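Local structure of transcriptional regulator (Vibrio virus VP882, 7DWM) at residues Thr33-Ile38 and Leu58-Met63; Glu46-Lys51 and Cys65-Phe70; Lys88-Val93 and Phe105-Leu110. The protein probably binds DNA to regulate transcription, as a LuxR-family regulator that holds the small molecule 3,5-dimethylpyrazin-2-ol (DPO) in its PAS domain. All blocks are in the same frame, centred on the assembly; numbering follows the deposited sequence.

All three contacts lie in the PAS part of the chain, and each contributes to the DPO pocket: Asp60 from contact 1, Thr67 from contact 2, and Asp92, Phe105 and Lys107 from contact 3. Contact 3 is buried and regular, two hairpin strands of the central sheet paired through their backbones. Contacts 1 and 2 are partly buried and made largely of loops; they touch each other, Asp62 CB lying 3.9 Å from Val48 CG1. One backbone bond and an aromatic ring among carboxylates mark contact 1, whereas contact 2 is van der Waals packing alone. Leu47 connects contact 2 to the sheet, its CD2 3.8 Å from Phe105 CZ. Contacts 1 and 3 reach the same sheet without touching.

Contact 1 of 3, residues Thr33-Ile38 and Leu58-Met63; sequences TKSVFI and LTDADM
Phe37 and Leu58 join the two segments through one backbone hydrogen bond, Phe37 N to Leu58 O at 3.0 Å and nearly straight. The donor approaches almost along the C=O axis. The same carbonyl oxygen also takes a CA-H...O contact from Val36, whose CA is 3.4 Å away, so two neighbouring residues close on one acceptor. The chains are nearest at Val36 and Thr59, with CA atoms 4.8 Å apart.

From this junction the Phe37 side chain reaches across the loop 58-63. Its CG stands anti to the carbonyl carbon (chi1 -83°), which sends the ring over toward Leu58, Asp60 and Asp62. Leu58 CD1 touches ring atom CD1 of Phe37 at 3.8 Å. Farther out, Asp62 OD2 comes within 3.6 Å of Phe37 CE1, its carboxylate inclined 39° to the ring. Asp60 OD1 approaches Phe37 CZ to 3.6 Å, but here the two planes are almost perpendicular, at 87°. The ring of Phe44 also meets that of Phe37 at a steep angle. The other oxygen of Asp60, OD2, forms a salt bridge with Lys31, which probably limits the rotation of the carboxylate. In this PAS fold the loop between helices 42-47 and 71-80 is laid against the start of strand 37-40, outermost in this chain's sheet, and the turn before it; Asp60, from the loop, lines the DPO pocket together with Lys31 of strand 28-32.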
ATOM      1  N   THR A  33      -7.826 -25.513   4.878  1.00 99.53           N
ATOM      2  CA  THR A  33      -9.168 -25.266   4.376  1.00112.60           C
ATOM      3  C   THR A  33     -10.206 -25.284   5.486  1.00113.30           C
ATOM      4  O   THR A  33     -11.353 -24.894   5.245  1.00103.03           O
ATOM      5  CB  THR A  33      -9.541 -26.293   3.302  1.00110.64           C
ATOM      6  OG1 THR A  33     -10.897 -26.082   2.888  1.00118.93           O
ATOM      7  CG2 THR A  33      -9.405 -27.711   3.844  1.00107.25           C
ATOM      8  N   LYS A  34      -9.848 -25.767   6.673  1.00108.28           N
ATOM      9  CA  LYS A  34     -10.683 -25.643   7.855  1.00119.84           C
ATOM     10  C   LYS A  34     -10.286 -24.433   8.696  1.00111.54           C
ATOM     11  O   LYS A  34     -10.684 -24.331   9.863  1.00106.88           O
ATOM     12  CB  LYS A  34     -10.621 -26.929   8.677  1.00126.18           C
ATOM     13  CG  LYS A  34     -11.470 -28.059   8.114  1.00118.15           C
ATOM     14  CD  LYS A  34     -10.790 -29.404   8.283  1.00128.91           C
ATOM     15  CE  LYS A  34     -11.267 -30.106   9.544  1.00115.66           C
ATOM     16  NZ  LYS A  34     -10.551 -31.391   9.774  1.00118.57           N
ATOM     17  N   SER A  35      -9.527 -23.505   8.107  1.00115.99           N
ATOM     18  CA  SER A  35      -8.941 -22.348   8.786  1.00113.10           C
ATOM     19  C   SER A  35      -8.202 -22.726  10.065  1.00109.66           C
ATOM     20  O   SER A  35      -8.096 -21.913  10.992  1.00105.21           O
ATOM     21  CB  SER A  35     -10.010 -21.292   9.091  1.00 79.34           C
ATOM     22  OG  SER A  35      -9.595 -20.442  10.149  1.00112.13           O
ATOM     23  N   VAL A  36      -7.682 -23.946  10.140  1.00106.13           N
ATOM     24  CA  VAL A  36      -6.909 -24.399  11.287  1.00109.22           C
ATOM     25  C   VAL A  36      -5.426 -24.160  11.028  1.00105.92           C
ATOM     26  O   VAL A  36      -4.915 -24.480   9.948  1.00116.08           O
ATOM     27  CB  VAL A  36      -7.195 -25.881  11.580  1.00119.35           C
ATOM     28  CG1 VAL A  36      -6.700 -26.262  12.944  1.00116.79           C
ATOM     29  CG2 VAL A  36      -8.688 -26.155  11.481  1.00109.79           C
ATOM     30  N   PHE A  37      -4.734 -23.600  12.021  1.00100.24           N
ATOM     31  CA  PHE A  37      -3.329 -23.227  11.881  1.00111.29           C
ATOM     32  C   PHE A  37      -2.464 -24.439  11.550  1.00115.12           C
ATOM     33  O   PHE A  37      -2.601 -25.495  12.177  1.00128.84           O
ATOM     34  CB  PHE A  37      -2.825 -22.597  13.183  1.00105.38           C
ATOM     35  CG  PHE A  37      -3.135 -21.135  13.328  1.00109.10           C
ATOM     36  CD1 PHE A  37      -3.022 -20.513  14.562  1.00112.98           C
ATOM     37  CD2 PHE A  37      -3.524 -20.379  12.235  1.00104.67           C
ATOM     38  CE1 PHE A  37      -3.301 -19.164  14.704  1.00119.84           C
ATOM     39  CE2 PHE A  37      -3.801 -19.033  12.373  1.00 93.19           C
ATOM     40  CZ  PHE A  37      -3.692 -18.428  13.607  1.00107.01           C
ATOM     41  N   ILE A  38      -1.569 -24.307  10.573  1.00109.81           N
ATOM     42  CA  ILE A  38      -0.505 -25.290  10.399  1.00 97.26           C
ATOM     43  C   ILE A  38       0.821 -24.764  10.942  1.00100.95           C
ATOM     44  O   ILE A  38       1.582 -25.509  11.561  1.00101.60           O
ATOM     45  CB  ILE A  38      -0.367 -25.762   8.933  1.00101.13           C
ATOM     46  CG1 ILE A  38      -1.609 -26.544   8.466  1.00101.53           C
ATOM     47  CG2 ILE A  38       0.901 -26.630   8.779  1.00 94.57           C
ATOM     48  CD1 ILE A  38      -2.667 -25.776   7.820  1.00 92.21           C
ATOM     49  N   LEU A  58      -5.194 -25.039  16.128  1.00133.15           N
ATOM     50  CA  LEU A  58      -6.457 -24.440  16.627  1.00115.16           C
ATOM     51  C   LEU A  58      -7.034 -23.505  15.570  1.00118.65           C
ATOM     52  O   LEU A  58      -6.422 -23.367  14.502  1.00122.08           O
ATOM     53  CB  LEU A  58      -6.174 -23.668  17.912  1.00 91.17           C
ATOM     54  CG  LEU A  58      -4.718 -23.691  18.346  1.00114.15           C
ATOM     55  CD1 LEU A  58      -3.860 -22.984  17.321  1.00111.27           C
ATOM     56  CD2 LEU A  58      -4.567 -23.048  19.706  1.00 99.21           C
ATOM     57  N   THR A  59      -8.206 -22.944  15.862  1.00104.40           N
ATOM     58  CA  THR A  59      -8.864 -21.965  14.968  1.00103.48           C
ATOM     59  C   THR A  59      -8.424 -20.558  15.371  1.00101.71           C
ATOM     60  O   THR A  59      -7.609 -20.425  16.288  1.00100.84           O
ATOM     61  CB  THR A  59     -10.383 -22.069  15.080  1.00110.35           C
ATOM     62  OG1 THR A  59     -10.657 -22.185  16.471  1.00113.79           O
ATOM     63  CG2 THR A  59     -10.945 -23.268  14.356  1.00 98.17           C
ATOM     64  N   ASP A  60      -8.976 -19.536  14.725  1.00107.82           N
ATOM     65  CA  ASP A  60      -8.558 -18.177  15.046  1.00104.68           C
ATOM     66  C   ASP A  60      -9.013 -17.741  16.431  1.00103.20           C
ATOM     67  O   ASP A  60      -8.481 -16.762  16.967  1.00 96.77           O
ATOM     68  CB  ASP A  60      -9.051 -17.207  13.977  1.00103.71           C
ATOM     69  CG  ASP A  60      -8.111 -17.133  12.793  1.00 91.34           C
ATOM     70  OD1 ASP A  60      -6.904 -16.899  13.013  1.00 81.82           O
ATOM     71  OD2 ASP A  60      -8.573 -17.309  11.645  1.00 96.97           O
ATOM     72  N   ALA A  61      -9.973 -18.447  17.027  1.00106.71           N
ATOM     73  CA  ALA A  61     -10.390 -18.181  18.402  1.00 96.13           C
ATOM     74  C   ALA A  61      -9.276 -18.699  19.301  1.00102.64           C
ATOM     75  O   ALA A  61      -9.368 -19.741  19.952  1.00 88.85           O
ATOM     76  CB  ALA A  61     -11.715 -18.850  18.718  1.00 77.06           C
ATOM     77  N   ASP A  62      -8.196 -17.935  19.332  1.00111.74           N
ATOM     78  CA  ASP A  62      -6.974 -18.352  20.001  1.00109.23           C
ATOM     79  C   ASP A  62      -7.079 -18.063  21.493  1.00113.77           C
ATOM     80  O   ASP A  62      -8.149 -17.737  22.015  1.00124.60           O
ATOM     81  CB  ASP A  62      -5.771 -17.640  19.390  1.00120.64           C
ATOM     82  CG  ASP A  62      -5.257 -18.318  18.129  1.00114.83           C
ATOM     83  OD1 ASP A  62      -4.254 -19.048  18.241  1.00115.11           O
ATOM     84  OD2 ASP A  62      -5.845 -18.125  17.040  1.00107.29           O
ATOM     85  N   MET A  63      -5.942 -18.191  22.176  1.00127.51           N
ATOM     86  CA  MET A  63      -5.805 -17.929  23.601  1.00148.02           C
ATOM     87  C   MET A  63      -5.342 -16.476  23.749  1.00138.66           C
ATOM     88  O   MET A  63      -4.627 -15.962  22.882  1.00124.42           O
ATOM     89  CB  MET A  63      -4.764 -18.860  24.237  1.00151.47           C
ATOM     90  CG  MET A  63      -4.823 -20.365  23.964  1.00156.66           C
ATOM     91  SD  MET A  63      -5.440 -21.452  25.255  1.00156.33           S
ATOM     92  CE  MET A  63      -3.830 -22.046  25.793  1.00131.32           C
TER

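Contact 2 of 3, residues Glu46-Lys51 and Cys65-Phe70; sequences ELVGMK and CETAAF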
ATOM      1  N   GLU A  46       3.310 -13.966  18.898  1.00 97.55           N
ATOM      2  CA  GLU A  46       3.524 -12.929  19.894  1.00 94.23           C
ATOM      3  C   GLU A  46       2.574 -11.752  19.746  1.00 99.24           C
ATOM      4  O   GLU A  46       2.368 -11.015  20.719  1.00101.90           O
ATOM      5  CB  GLU A  46       4.969 -12.431  19.827  1.00 87.70           C
ATOM      6  CG  GLU A  46       5.411 -11.660  21.052  1.00 85.00           C
ATOM      7  CD  GLU A  46       6.828 -11.989  21.459  1.00113.78           C
ATOM      8  OE1 GLU A  46       7.430 -12.897  20.845  1.00112.63           O
ATOM      9  OE2 GLU A  46       7.338 -11.337  22.393  1.00111.90           O
ATOM     10  N   LEU A  47       1.974 -11.563  18.572  1.00 99.90           N
ATOM     11  CA  LEU A  47       0.992 -10.494  18.427  1.00107.54           C
ATOM     12  C   LEU A  47      -0.330 -10.892  19.074  1.00 91.97           C
ATOM     13  O   LEU A  47      -1.025 -10.055  19.661  1.00 99.93           O
ATOM     14  CB  LEU A  47       0.805 -10.154  16.951  1.00 83.45           C
ATOM     15  CG  LEU A  47      -0.229  -9.079  16.631  1.00 76.54           C
ATOM     16  CD1 LEU A  47       0.406  -7.718  16.829  1.00 63.88           C
ATOM     17  CD2 LEU A  47      -0.766  -9.217  15.213  1.00 68.91           C
ATOM     18  N   VAL A  48      -0.682 -12.172  18.985  1.00 95.95           N
ATOM     19  CA  VAL A  48      -1.692 -12.758  19.853  1.00107.23           C
ATOM     20  C   VAL A  48      -0.946 -13.065  21.149  1.00116.24           C
ATOM     21  O   VAL A  48       0.288 -13.007  21.182  1.00116.63           O
ATOM     22  CB  VAL A  48      -2.322 -14.001  19.192  1.00112.42           C
ATOM     23  CG1 VAL A  48      -3.324 -14.707  20.107  1.00109.18           C
ATOM     24  CG2 VAL A  48      -2.994 -13.613  17.879  1.00100.35           C
ATOM     25  N   GLY A  49      -1.667 -13.376  22.223  1.00113.04           N
ATOM     26  CA  GLY A  49      -1.070 -13.607  23.530  1.00126.61           C
ATOM     27  C   GLY A  49      -0.125 -14.794  23.623  1.00125.18           C
ATOM     28  O   GLY A  49       0.392 -15.097  24.703  1.00118.95           O
ATOM     29  N   MET A  50       0.117 -15.469  22.495  1.00126.53           N
ATOM     30  CA  MET A  50       0.871 -16.728  22.461  1.00106.05           C
ATOM     31  C   MET A  50       2.377 -16.466  22.440  1.00106.35           C
ATOM     32  O   MET A  50       3.123 -16.910  21.565  1.00113.68           O
ATOM     33  CB  MET A  50       0.422 -17.549  21.260  1.00 99.02           C
ATOM     34  CG  MET A  50      -1.096 -17.608  21.061  1.00108.53           C
ATOM     35  SD  MET A  50      -2.034 -18.524  22.324  1.00126.34           S
ATOM     36  CE  MET A  50      -2.037 -17.377  23.692  1.00121.65           C
ATOM     37  N   LYS A  51       2.834 -15.720  23.448  1.00116.46           N
ATOM     38  CA  LYS A  51       4.266 -15.333  23.579  1.00115.89           C
ATOM     39  C   LYS A  51       5.155 -16.572  23.519  1.00123.27           C
ATOM     40  O   LYS A  51       5.960 -16.677  22.587  1.00131.22           O
ATOM     41  CB  LYS A  51       4.510 -14.619  24.908  1.00115.34           C
ATOM     42  CG  LYS A  51       5.624 -13.586  24.903  1.00 99.76           C
ATOM     43  CD  LYS A  51       6.974 -14.162  24.598  1.00103.81           C
ATOM     44  CE  LYS A  51       8.104 -13.259  25.042  1.00109.92           C
ATOM     45  NZ  LYS A  51       7.785 -12.553  26.305  1.00103.09           N
ATOM     46  N   CYS A  65      -6.150 -13.171  23.609  1.00117.84           N
ATOM     47  CA  CYS A  65      -6.171 -11.914  22.862  1.00102.17           C
ATOM     48  C   CYS A  65      -7.540 -11.685  22.258  1.00 98.33           C
ATOM     49  O   CYS A  65      -8.260 -12.632  21.942  1.00 95.48           O
ATOM     50  CB  CYS A  65      -5.106 -11.863  21.753  1.00112.51           C
ATOM     51  SG  CYS A  65      -5.003 -10.226  21.001  1.00 97.94           S
ATOM     52  N   GLU A  66      -7.872 -10.407  22.092  1.00 88.73           N
ATOM     53  CA  GLU A  66      -9.212  -9.998  21.693  1.00 80.34           C
ATOM     54  C   GLU A  66      -9.501 -10.341  20.241  1.00 88.47           C
ATOM     55  O   GLU A  66     -10.675 -10.364  19.846  1.00103.00           O
ATOM     56  CB  GLU A  66      -9.390  -8.491  21.916  1.00 86.53           C
ATOM     57  CG  GLU A  66      -9.065  -8.027  23.326  1.00 80.28           C
ATOM     58  CD  GLU A  66     -10.300  -7.697  24.139  1.00 80.49           C
ATOM     59  OE1 GLU A  66     -10.141  -7.133  25.243  1.00 72.74           O
ATOM     60  OE2 GLU A  66     -11.424  -8.001  23.679  1.00 70.84           O
ATOM     61  N   THR A  67      -8.448 -10.581  19.446  1.00 99.23           N
ATOM     62  CA  THR A  67      -8.609 -11.046  18.076  1.00 64.77           C
ATOM     63  C   THR A  67      -9.668 -12.127  17.963  1.00 78.84           C
ATOM     64  O   THR A  67     -10.417 -12.156  16.980  1.00 79.17           O
ATOM     65  CB  THR A  67      -7.273 -11.571  17.549  1.00 88.84           C
ATOM     66  OG1 THR A  67      -6.574 -12.258  18.588  1.00102.92           O
ATOM     67  CG2 THR A  67      -6.409 -10.417  17.058  1.00 89.92           C
ATOM     68  N   ALA A  68      -9.768 -13.002  18.966  1.00 91.43           N
ATOM     69  CA  ALA A  68     -10.669 -14.146  18.886  1.00 81.47           C
ATOM     70  C   ALA A  68     -12.115 -13.735  18.631  1.00 94.84           C
ATOM     71  O   ALA A  68     -12.877 -14.497  18.019  1.00 90.04           O
ATOM     72  CB  ALA A  68     -10.581 -14.977  20.169  1.00 92.84           C
ATOM     73  N   ALA A  69     -12.518 -12.544  19.084  1.00 81.93           N
ATOM     74  CA  ALA A  69     -13.899 -12.126  18.874  1.00 57.22           C
ATOM     75  C   ALA A  69     -14.244 -11.998  17.397  1.00 84.81           C
ATOM     76  O   ALA A  69     -15.419 -12.130  17.032  1.00 98.62           O
ATOM     77  CB  ALA A  69     -14.165 -10.800  19.588  1.00 77.94           C
ATOM     78  N   PHE A  70     -13.251 -11.761  16.542  1.00100.79           N
ATOM     79  CA  PHE A  70     -13.452 -11.711  15.102  1.00 93.84           C
ATOM     80  C   PHE A  70     -12.934 -12.958  14.404  1.00102.83           C
ATOM     81  O   PHE A  70     -12.855 -12.978  13.169  1.00 96.52           O
ATOM     82  CB  PHE A  70     -12.783 -10.465  14.519  1.00 85.90           C
ATOM     83  CG  PHE A  70     -13.530  -9.200  14.798  1.00 82.71           C
ATOM     84  CD1 PHE A  70     -14.417  -8.688  13.869  1.00 85.98           C
ATOM     85  CD2 PHE A  70     -13.355  -8.528  15.996  1.00 82.56           C
ATOM     86  CE1 PHE A  70     -15.111  -7.524  14.125  1.00 75.96           C
ATOM     87  CE2 PHE A  70     -14.048  -7.364  16.257  1.00 74.95           C
ATOM     88  CZ  PHE A  70     -14.927  -6.862  15.321  1.00 84.33           C
TER
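Val48 presents its two methyl groups to different residues of the segment 65-70, and this fork carries the contact. In the PAS fold here, it is where the end of the short helix 42-47 meets the loop that leads into helix 71-80. Val48 is the first residue to leave helical geometry. Its CG1 is anti to the backbone N (chi1 176°) and its CG2 anti to the carbonyl carbon, which turns CG1 to Cys65 CB and CG2 to Thr67: CG1 packs on Cys65 CB at 3.7 Å, while CG2 crosses obliquely to Thr67 and lies 3.9 Å from OG1.

Cys65 comes the other way, with its CB directed at the helix end. That carbon packs against both the Val48 methyl and the backbone of the next residue, 3.8 Å from Gly49 N. The sulfur swings on toward the last turn of the helix, where SG is 4.2 Å from Leu47 O, a loose approach. The backbones come nearest at Gly49 and Cys65, with van der Waals packing between the segments.

Each chain turns sharply on leaving the contact. Met50 centres an inverse gamma turn on one side; on the other, residues 66-69 form a 3-10 turn, with Ala69 N bonded to Glu66 O at 3.0 Å, and Phe70 then takes the N-cap position of the following helix. Within that turn Thr67 faces inward, where its side chain also touches His94 and Tyr96 of strand 88-96. Its OG1 lies against the Val48 methyl, while CG2 reaches into the ligand pocket, where Thr67 CG2 lies 3.7 Å from the DPO methyl carbon CAG.

Contact 3 of 3, residues Lys88-Val93 and Phe105-Leu110; sequences KIVLDV and FTKTPL. With A1U (3,5-dimethylpyrazin-2-ol), chain C.
Phe105 and Val90 face each other as an antiparallel hydrogen-bonded pair, as do Lys107 and Lys88, with Ile89 and Thr106 as the non-hydrogen-bonded pair between them. Two backbone bonds close each hydrogen-bonded pair. The N-to-C directions of the two segments differ by 151°, a twisted antiparallel hairpin. Ile89 and Thr106 point to the sheet face where Arg133 of the second subunit packs on Ile89; Phe105, Val90 and the two lysines point to the other.

Along Phe105, CB lies beside Val90 CG1, at a modelled separation too short to be trusted. CG is 4.1 Å from ligand CAB, and CD2 lies 3.7 Å from Asp92 CB. Beyond it, CE2 and CZ reach the ligand: CZ is 3.5 Å from methyl CAG of DPO. CE1 lies 3.9 Å from ligand NAD. The ring thus offers one face to DPO, whose CAC sits 3.7 Å above the plane, offset toward the rim.

Lys107 NZ gives a weak hydrogen bond, 3.4 Å, to ligand OAI; Asp92 OD1 is bonded to His94. These strands therefore probably hold DPO largely through the aromatic face, with a weak polar contact from Lys107, whose amine Gln77 and Asp78 position.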
ATOM      1  N   LYS A  88      -6.033 -11.178  -1.173  1.00107.34           N
ATOM      2  CA  LYS A  88      -6.895 -10.165  -0.585  1.00101.91           C
ATOM      3  C   LYS A  88      -6.253  -9.616   0.678  1.00 99.60           C
ATOM      4  O   LYS A  88      -5.710 -10.362   1.501  1.00 96.15           O
ATOM      5  CB  LYS A  88      -8.301 -10.703  -0.258  1.00 96.89           C
ATOM      6  CG  LYS A  88      -9.192 -10.984  -1.471  1.00 89.39           C
ATOM      7  CD  LYS A  88      -8.888 -12.360  -2.042  1.00110.54           C
ATOM      8  CE  LYS A  88      -9.037 -12.408  -3.553  1.00127.00           C
ATOM      9  NZ  LYS A  88      -9.129 -13.820  -4.022  1.00116.63           N
ATOM     10  N   ILE A  89      -6.322  -8.299   0.821  1.00 99.42           N
ATOM     11  CA  ILE A  89      -5.706  -7.573   1.918  1.00 92.72           C
ATOM     12  C   ILE A  89      -6.783  -7.231   2.934  1.00 82.28           C
ATOM     13  O   ILE A  89      -7.864  -6.737   2.578  1.00 81.43           O
ATOM     14  CB  ILE A  89      -4.984  -6.309   1.413  1.00 89.47           C
ATOM     15  CG1 ILE A  89      -4.091  -6.650   0.217  1.00106.38           C
ATOM     16  CG2 ILE A  89      -4.138  -5.695   2.502  1.00 77.13           C
ATOM     17  CD1 ILE A  89      -3.861  -5.484  -0.726  1.00 93.47           C
ATOM     18  N   VAL A  90      -6.496  -7.508   4.197  1.00 85.40           N
ATOM     19  CA  VAL A  90      -7.386  -7.200   5.303  1.00 87.99           C
ATOM     20  C   VAL A  90      -6.749  -6.184   6.234  1.00 74.54           C
ATOM     21  O   VAL A  90      -5.602  -6.348   6.686  1.00 73.59           O
ATOM     22  CB  VAL A  90      -7.825  -8.478   6.028  1.00 90.28           C
ATOM     23  CG1 VAL A  90      -6.844  -8.867   7.055  1.00 94.89           C
ATOM     24  CG2 VAL A  90      -9.182  -8.194   6.767  1.00 75.03           C
ATOM     25  N   LEU A  91      -7.470  -5.087   6.444  1.00 71.65           N
ATOM     26  CA  LEU A  91      -7.184  -4.104   7.472  1.00 77.98           C
ATOM     27  C   LEU A  91      -7.707  -4.645   8.790  1.00 77.61           C
ATOM     28  O   LEU A  91      -8.924  -4.769   8.980  1.00 72.16           O
ATOM     29  CB  LEU A  91      -7.831  -2.761   7.132  1.00 65.48           C
ATOM     30  CG  LEU A  91      -7.828  -1.655   8.205  1.00 55.73           C
ATOM     31  CD1 LEU A  91      -6.410  -1.227   8.556  1.00 62.00           C
ATOM     32  CD2 LEU A  91      -8.652  -0.460   7.750  1.00 54.65           C
ATOM     33  N   ASP A  92      -6.797  -4.978   9.694  1.00 64.67           N
ATOM     34  CA  ASP A  92      -7.117  -5.519  11.007  1.00 75.90           C
ATOM     35  C   ASP A  92      -6.667  -4.505  12.049  1.00 68.10           C
ATOM     36  O   ASP A  92      -5.472  -4.365  12.320  1.00 64.53           O
ATOM     37  CB  ASP A  92      -6.423  -6.867  11.204  1.00 68.47           C
ATOM     38  CG  ASP A  92      -7.305  -8.060  10.837  1.00 87.65           C
ATOM     39  OD1 ASP A  92      -8.299  -8.344  11.529  1.00 80.05           O
ATOM     40  OD2 ASP A  92      -7.008  -8.754   9.863  1.00 97.03           O
ATOM     41  N   VAL A  93      -7.618  -3.789  12.630  1.00 64.28           N
ATOM     42  CA  VAL A  93      -7.328  -2.867  13.717  1.00 83.39           C
ATOM     43  C   VAL A  93      -7.812  -3.519  15.003  1.00 76.80           C
ATOM     44  O   VAL A  93      -9.018  -3.759  15.179  1.00 67.88           O
ATOM     45  CB  VAL A  93      -7.979  -1.496  13.489  1.00 63.07           C
ATOM     46  CG1 VAL A  93      -7.633  -0.562  14.631  1.00 53.95           C
ATOM     47  CG2 VAL A  93      -7.505  -0.914  12.165  1.00 67.72           C
ATOM     48  N   PHE A 105      -3.269  -7.452   7.060  1.00 62.00           N
ATOM     49  CA  PHE A 105      -3.102  -8.895   6.892  1.00 80.37           C
ATOM     50  C   PHE A 105      -3.448  -9.267   5.455  1.00 81.58           C
ATOM     51  O   PHE A 105      -4.615  -9.207   5.054  1.00 79.17           O
ATOM     52  CB  PHE A 105      -3.946  -9.675   7.897  1.00 80.62           C
ATOM     53  CG  PHE A 105      -3.294  -9.817   9.241  1.00 72.05           C
ATOM     54  CD1 PHE A 105      -2.440 -10.876   9.504  1.00 84.23           C
ATOM     55  CD2 PHE A 105      -3.520  -8.881  10.236  1.00 74.21           C
ATOM     56  CE1 PHE A 105      -1.829 -11.003  10.739  1.00 80.56           C
ATOM     57  CE2 PHE A 105      -2.912  -9.000  11.472  1.00 77.16           C
ATOM     58  CZ  PHE A 105      -2.065 -10.064  11.723  1.00 82.82           C
ATOM     59  N   THR A 106      -2.423  -9.639   4.689  1.00 77.68           N
ATOM     60  CA  THR A 106      -2.570 -10.061   3.300  1.00 93.70           C
ATOM     61  C   THR A 106      -2.739 -11.576   3.235  1.00 92.47           C
ATOM     62  O   THR A 106      -1.844 -12.324   3.648  1.00 86.72           O
ATOM     63  CB  THR A 106      -1.358  -9.620   2.476  1.00 93.11           C
ATOM     64  OG1 THR A 106      -0.275 -10.534   2.674  1.00 95.83           O
ATOM     65  CG2 THR A 106      -0.926  -8.232   2.889  1.00100.00           C
ATOM     66  N   LYS A 107      -3.885 -12.023   2.719  1.00 96.42           N
ATOM     67  CA  LYS A 107      -4.198 -13.445   2.655  1.00110.41           C
ATOM     68  C   LYS A 107      -4.261 -13.902   1.204  1.00118.43           C
ATOM     69  O   LYS A 107      -4.993 -13.323   0.393  1.00102.71           O
ATOM     70  CB  LYS A 107      -5.505 -13.734   3.389  1.00107.42           C
ATOM     71  CG  LYS A 107      -5.521 -13.089   4.767  1.00107.38           C
ATOM     72  CD  LYS A 107      -6.897 -13.022   5.409  1.00 88.01           C
ATOM     73  CE  LYS A 107      -7.349 -14.386   5.899  1.00 92.77           C
ATOM     74  NZ  LYS A 107      -8.576 -14.293   6.736  1.00 84.76           N
ATOM     75  N   THR A 108      -3.470 -14.931   0.898  1.00119.89           N
ATOM     76  CA  THR A 108      -3.232 -15.489  -0.422  1.00117.87           C
ATOM     77  C   THR A 108      -3.557 -16.981  -0.439  1.00121.63           C
ATOM     78  O   THR A 108      -3.396 -17.661   0.574  1.00119.59           O
ATOM     79  CB  THR A 108      -1.774 -15.279  -0.850  1.00 98.81           C
ATOM     80  OG1 THR A 108      -1.587 -15.815  -2.165  1.00122.40           O
ATOM     81  CG2 THR A 108      -0.822 -15.944   0.143  1.00104.07           C
ATOM     82  N   PRO A 109      -4.023 -17.499  -1.575  1.00130.07           N
ATOM     83  CA  PRO A 109      -4.248 -18.951  -1.677  1.00122.00           C
ATOM     84  C   PRO A 109      -2.948 -19.740  -1.563  1.00112.74           C
ATOM     85  O   PRO A 109      -1.913 -19.360  -2.114  1.00119.12           O
ATOM     86  CB  PRO A 109      -4.884 -19.112  -3.065  1.00112.54           C
ATOM     87  CG  PRO A 109      -5.327 -17.727  -3.477  1.00117.33           C
ATOM     88  CD  PRO A 109      -4.382 -16.785  -2.806  1.00129.60           C
ATOM     89  N   LEU A 110      -3.009 -20.855  -0.841  1.00109.99           N
ATOM     90  CA  LEU A 110      -1.863 -21.750  -0.689  1.00121.35           C
ATOM     91  C   LEU A 110      -1.865 -22.830  -1.764  1.00140.96           C
ATOM     92  O   LEU A 110      -2.689 -23.756  -1.749  1.00137.04           O
ATOM     93  CB  LEU A 110      -1.819 -22.345   0.714  1.00109.12           C
ATOM     94  CG  LEU A 110      -0.530 -23.128   0.993  1.00113.74           C
ATOM     95  CD1 LEU A 110       0.004 -22.905   2.400  1.00101.71           C
ATOM     96  CD2 LEU A 110      -0.743 -24.595   0.777  1.00118.11           C
TER
HETATM   97  CAB A1U C 301      -6.206 -11.325  11.734  1.00 90.98           C
HETATM   98  CAC A1U C 301      -5.225 -11.827  12.625  1.00 90.18           C
HETATM   99  CAE A1U C 301      -5.134 -13.804  11.369  1.00 78.76           C
HETATM  100  CAF A1U C 301      -6.114 -13.224  10.537  1.00 91.86           C
HETATM  101  CAG A1U C 301      -4.773 -10.981  13.784  1.00 73.64           C
HETATM  102  CAH A1U C 301      -4.565 -15.170  11.131  1.00 87.10           C
HETATM  103  NAA A1U C 301      -6.676 -12.023  10.666  1.00 87.64           N
HETATM  104  NAD A1U C 301      -4.706 -13.071  12.415  1.00 81.19           N
HETATM  105  OAI A1U C 301      -6.531 -14.026   9.457  1.00 82.36           O